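Local atomic coordinates of sortase family protein (Streptococcus agalactiae, PDB entry 3O0P), a protein that probably catalyses the sortase transpeptidation that joins pilin subunits during pilus assembly in group B Streptococcus. Residues Q22-I25 / N26-A30; I57-Y60 / A61-L64. All coordinates share one frame; numbering follows the deposited sequence.

In the fold
Both contacts are local, and their centres lie about 15 Å apart on the same side of the chain's centre. Contact 1 occupies the start of helix 22-37, about 21 Å from the chain's centre; contact 2 lies in the loop from this helix to strand 71-75, about 14 Å from that centre. R28 NH1 of contact 1 donates a probable hydrogen bond of 2.9 Å to M63 O of contact 2, and M29 SD packs on L64 CD2 at 3.9 Å. In pilin sortases a lid over the active site typically comes from the chain ahead of the beta core; here that chain includes both contacts, neither of which is identified as the lid itself.

Contact 1 of 2, residues Q22-I25 / N26-A30; sequences QKEI and NRRMA
E24 OE2 is gripped by R28 NE at 2.9 Å, by R27 NH2 at 3.0 Å and by water 1, which also accepts from R28 NH2. Both arginine nitrogens approach from the same face of the carboxylate plane, R27 NH2 on the syn side of the oxygen and R28 NE on the anti side. R27 holds the carboxylate side-on: its NE gives E24 OE1 a nearly straight bond of 2.9 Å, 178° at the hydrogen. E24 gets there by turning CG anti to the backbone N (chi1 177°) and then bending at chi2, bringing the acid over the next turn. The R27 guanidinium is tilted 32° from the carboxylate, whereas that of R28 stands almost upright to it. This i to i+3 and i to i+4 salt-bridge network fixes the acid's rotation and probably keeps it ionised. Elsewhere on the helix, I25 CG2 rests against M29 CG at 3.9 Å. S21 OG accepts a hydrogen bond from E24 N. I25 packs on L20, in the link from helix 11-18, and on K146 between strands 139-143 and 148-159, where R28 meets I145; M29 touches loop residue I107. R28 NH1 hydrogen-bonds to M63 O and E65 O, tying helix 22-37 to the chain before strand 71-75.

Contact 2 of 2, residues I57-Y60 / A61-L64; sequences IAEY and ARML
R62 grips E59 side-on across a type I turn, NE to OE1 and NH2 to OE2, each bond 2.9 Å long. The two oxygens lie at the edge of the guanidinium, close to its plane, but the nitrogens come from above the carboxylate, whose plane is turned 63° from that of the arginine. E59 places CG anti to its carbonyl carbon (chi1 -61°) and bends again at chi2, so that the acid folds back to meet the arginine. The guanidinium also carries A58 O over one face, 3.6 Å above its centre, and I57 CG2 touches R62 NH2 at 3.6 Å. This is the exposed side of the turn, and water enters its backbone. E59 O and R62 N are 3.6 Å apart, and water 3 joins them, donating to E59 O at 2.7 Å and accepting only weakly from R62 N. Water 2 accepts from A61 N at 3.0 Å and gives a weak bond to A58 O.

The inner side is closely packed. A61 is buried, and its CB lies 3.9 Å from Y60 CD1. The Y60 ring stands apart from the E59-R62 salt bridge; Y60 OH is hydrogen-bonded to H99 ND1 and to G87 N, while the ring packs on E101 and L105. M63 lies on L31 and A32 of helix 22-37, and its CE reaches back to Y60 O. Thus the turn is anchored inward by Y60 and the apolar side chains, and tied outward by charge. Because R62 NH1 has a further salt bridge to E65 OE1, the arginine lies between two acids; this setting probably stabilises its positive charge and joins the turn to E65, just beyond the 3-10 segment 62-64.

Contact 1 of 2, residues Q22-I25 / N26-A30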
# COMPACT_ATOMS: atom_id res chain seq x y z
N GLN A 22 -13.96 -10.42 -17.69
CA GLN A 22 -13.19 -11.40 -16.94
C GLN A 22 -11.90 -11.78 -17.66
O GLN A 22 -10.87 -11.97 -17.01
CB GLN A 22 -14.03 -12.63 -16.61
CG GLN A 22 -15.09 -12.38 -15.53
CD GLN A 22 -14.49 -11.96 -14.19
OE1 GLN A 22 -13.60 -12.61 -13.67
NE2 GLN A 22 -15.01 -10.88 -13.63
N LYS A 23 -11.91 -11.89 -18.98
CA LYS A 23 -10.68 -12.18 -19.71
C LYS A 23 -9.65 -11.08 -19.49
O LYS A 23 -8.49 -11.37 -19.29
CB LYS A 23 -10.92 -12.38 -21.20
CG LYS A 23 -11.50 -13.74 -21.58
CD LYS A 23 -11.55 -13.95 -23.10
CE LYS A 23 -12.45 -15.11 -23.45
NZ LYS A 23 -12.41 -15.32 -24.91
N GLU A 24 -10.09 -9.83 -19.48
CA GLU A 24 -9.16 -8.72 -19.31
C GLU A 24 -8.63 -8.65 -17.89
O GLU A 24 -7.45 -8.36 -17.68
CB GLU A 24 -9.84 -7.40 -19.74
CG GLU A 24 -9.01 -6.14 -19.55
CD GLU A 24 -7.74 -6.09 -20.36
OE1 GLU A 24 -7.46 -7.01 -21.15
OE2 GLU A 24 -7.03 -5.06 -20.21
N ILE A 25 -9.48 -8.90 -16.90
CA ILE A 25 -9.01 -8.99 -15.53
C ILE A 25 -7.97 -10.10 -15.42
O ILE A 25 -6.91 -9.90 -14.83
CB ILE A 25 -10.19 -9.21 -14.55
CG1 ILE A 25 -11.07 -7.96 -14.48
CG2 ILE A 25 -9.67 -9.60 -13.17
CD1 ILE A 25 -12.38 -8.16 -13.79
N ASN A 26 -8.24 -11.24 -16.03
CA ASN A 26 -7.28 -12.33 -15.98
C ASN A 26 -5.97 -11.97 -16.62
O ASN A 26 -4.91 -12.36 -16.11
CB ASN A 26 -7.87 -13.58 -16.63
CG ASN A 26 -8.57 -14.45 -15.65
OD1 ASN A 26 -8.02 -14.78 -14.59
ND2 ASN A 26 -9.74 -14.95 -16.03
N ARG A 27 -6.02 -11.28 -17.75
CA ARG A 27 -4.80 -10.90 -18.46
C ARG A 27 -3.98 -9.94 -17.58
O ARG A 27 -2.78 -10.12 -17.41
CB ARG A 27 -5.16 -10.22 -19.77
CG ARG A 27 -3.94 -9.89 -20.62
CD ARG A 27 -4.26 -9.01 -21.81
NE ARG A 27 -4.64 -7.66 -21.41
CZ ARG A 27 -3.75 -6.71 -21.14
NH1 ARG A 27 -2.46 -6.97 -21.25
NH2 ARG A 27 -4.14 -5.50 -20.77
N ARG A 28 -4.65 -8.95 -17.02
CA ARG A 28 -3.97 -7.97 -16.20
C ARG A 28 -3.41 -8.59 -14.93
O ARG A 28 -2.28 -8.28 -14.51
CB ARG A 28 -4.93 -6.83 -15.85
CG ARG A 28 -5.25 -5.92 -17.03
CD ARG A 28 -6.43 -5.06 -16.67
NE ARG A 28 -6.73 -3.96 -17.57
CZ ARG A 28 -6.53 -2.67 -17.30
NH1 ARG A 28 -5.91 -2.29 -16.19
NH2 ARG A 28 -6.95 -1.75 -18.15
N MET A 29 -4.22 -9.43 -14.27
CA MET A 29 -3.77 -10.09 -13.07
C MET A 29 -2.60 -11.02 -13.36
O MET A 29 -1.71 -11.20 -12.54
CB MET A 29 -4.93 -10.80 -12.37
CG MET A 29 -6.01 -9.86 -11.87
SD MET A 29 -5.50 -8.70 -10.47
CE MET A 29 -5.45 -9.92 -9.16
N ALA A 30 -2.56 -11.61 -14.55
CA ALA A 30 -1.42 -12.43 -14.94
C ALA A 30 -0.17 -11.59 -15.04
O ALA A 30 0.90 -12.00 -14.59
CB ALA A 30 -1.68 -13.09 -16.28
O HOH W 1 -8.37 -2.40 -20.63

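Contact 2 of 2, residues I57-Y60 / A61-L64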
# COMPACT_ATOMS: atom_id res chain seq x y z
N ILE A 57 6.61 9.96 -13.31
CA ILE A 57 5.33 9.26 -13.38
C ILE A 57 5.57 7.75 -13.33
O ILE A 57 6.43 7.21 -14.03
CB ILE A 57 4.62 9.65 -14.67
CG1 ILE A 57 4.27 11.15 -14.63
CG2 ILE A 57 3.35 8.81 -14.84
CD1 ILE A 57 3.97 11.77 -15.99
N ALA A 58 4.84 7.05 -12.47
CA ALA A 58 5.02 5.60 -12.29
C ALA A 58 4.40 4.78 -13.42
O ALA A 58 3.21 4.95 -13.74
CB ALA A 58 4.41 5.18 -10.97
N GLU A 59 5.18 3.88 -14.01
CA GLU A 59 4.75 3.04 -15.13
C GLU A 59 4.67 1.55 -14.80
O GLU A 59 4.18 0.78 -15.59
CB GLU A 59 5.72 3.19 -16.32
CG GLU A 59 5.83 4.59 -16.88
CD GLU A 59 4.63 5.00 -17.70
OE1 GLU A 59 3.89 4.10 -18.16
OE2 GLU A 59 4.43 6.22 -17.88
N TYR A 60 5.16 1.14 -13.63
CA TYR A 60 5.39 -0.27 -13.36
C TYR A 60 4.12 -1.05 -13.03
O TYR A 60 4.13 -2.28 -13.06
CB TYR A 60 6.40 -0.46 -12.21
CG TYR A 60 5.87 0.01 -10.87
CD1 TYR A 60 5.24 -0.86 -10.00
CD2 TYR A 60 6.00 1.33 -10.48
CE1 TYR A 60 4.77 -0.43 -8.78
CE2 TYR A 60 5.52 1.77 -9.29
CZ TYR A 60 4.90 0.89 -8.43
OH TYR A 60 4.41 1.36 -7.23
N ALA A 61 3.04 -0.35 -12.69
CA ALA A 61 1.79 -1.01 -12.30
C ALA A 61 0.63 -0.72 -13.26
O ALA A 61 -0.53 -0.85 -12.87
CB ALA A 61 1.41 -0.64 -10.87
N ARG A 62 0.93 -0.38 -14.51
CA ARG A 62 -0.12 0.01 -15.45
C ARG A 62 -1.15 -1.11 -15.63
O ARG A 62 -2.33 -0.84 -15.85
CB ARG A 62 0.46 0.31 -16.84
CG ARG A 62 1.30 1.56 -16.93
CD ARG A 62 0.55 2.83 -16.55
NE ARG A 62 1.32 4.03 -16.87
CZ ARG A 62 0.94 5.27 -16.56
NH1 ARG A 62 -0.19 5.48 -15.92
NH2 ARG A 62 1.70 6.29 -16.90
N MET A 63 -0.73 -2.37 -15.52
CA MET A 63 -1.69 -3.47 -15.70
C MET A 63 -2.80 -3.43 -14.65
O MET A 63 -3.90 -3.94 -14.90
CB MET A 63 -1.00 -4.84 -15.70
CG MET A 63 -0.63 -5.40 -14.34
SD MET A 63 0.71 -4.50 -13.37
CE MET A 63 2.16 -5.18 -14.21
N LEU A 64 -2.54 -2.85 -13.48
CA LEU A 64 -3.54 -2.78 -12.41
C LEU A 64 -4.34 -1.50 -12.40
O LEU A 64 -5.25 -1.35 -11.58
CB LEU A 64 -2.89 -2.94 -11.05
CG LEU A 64 -2.36 -4.34 -10.72
CD1 LEU A 64 -1.77 -4.36 -9.32
CD2 LEU A 64 -3.41 -5.42 -10.88
O HOH W 2 1.95 2.38 -13.08
O HOH W 3 3.46 -1.81 -16.13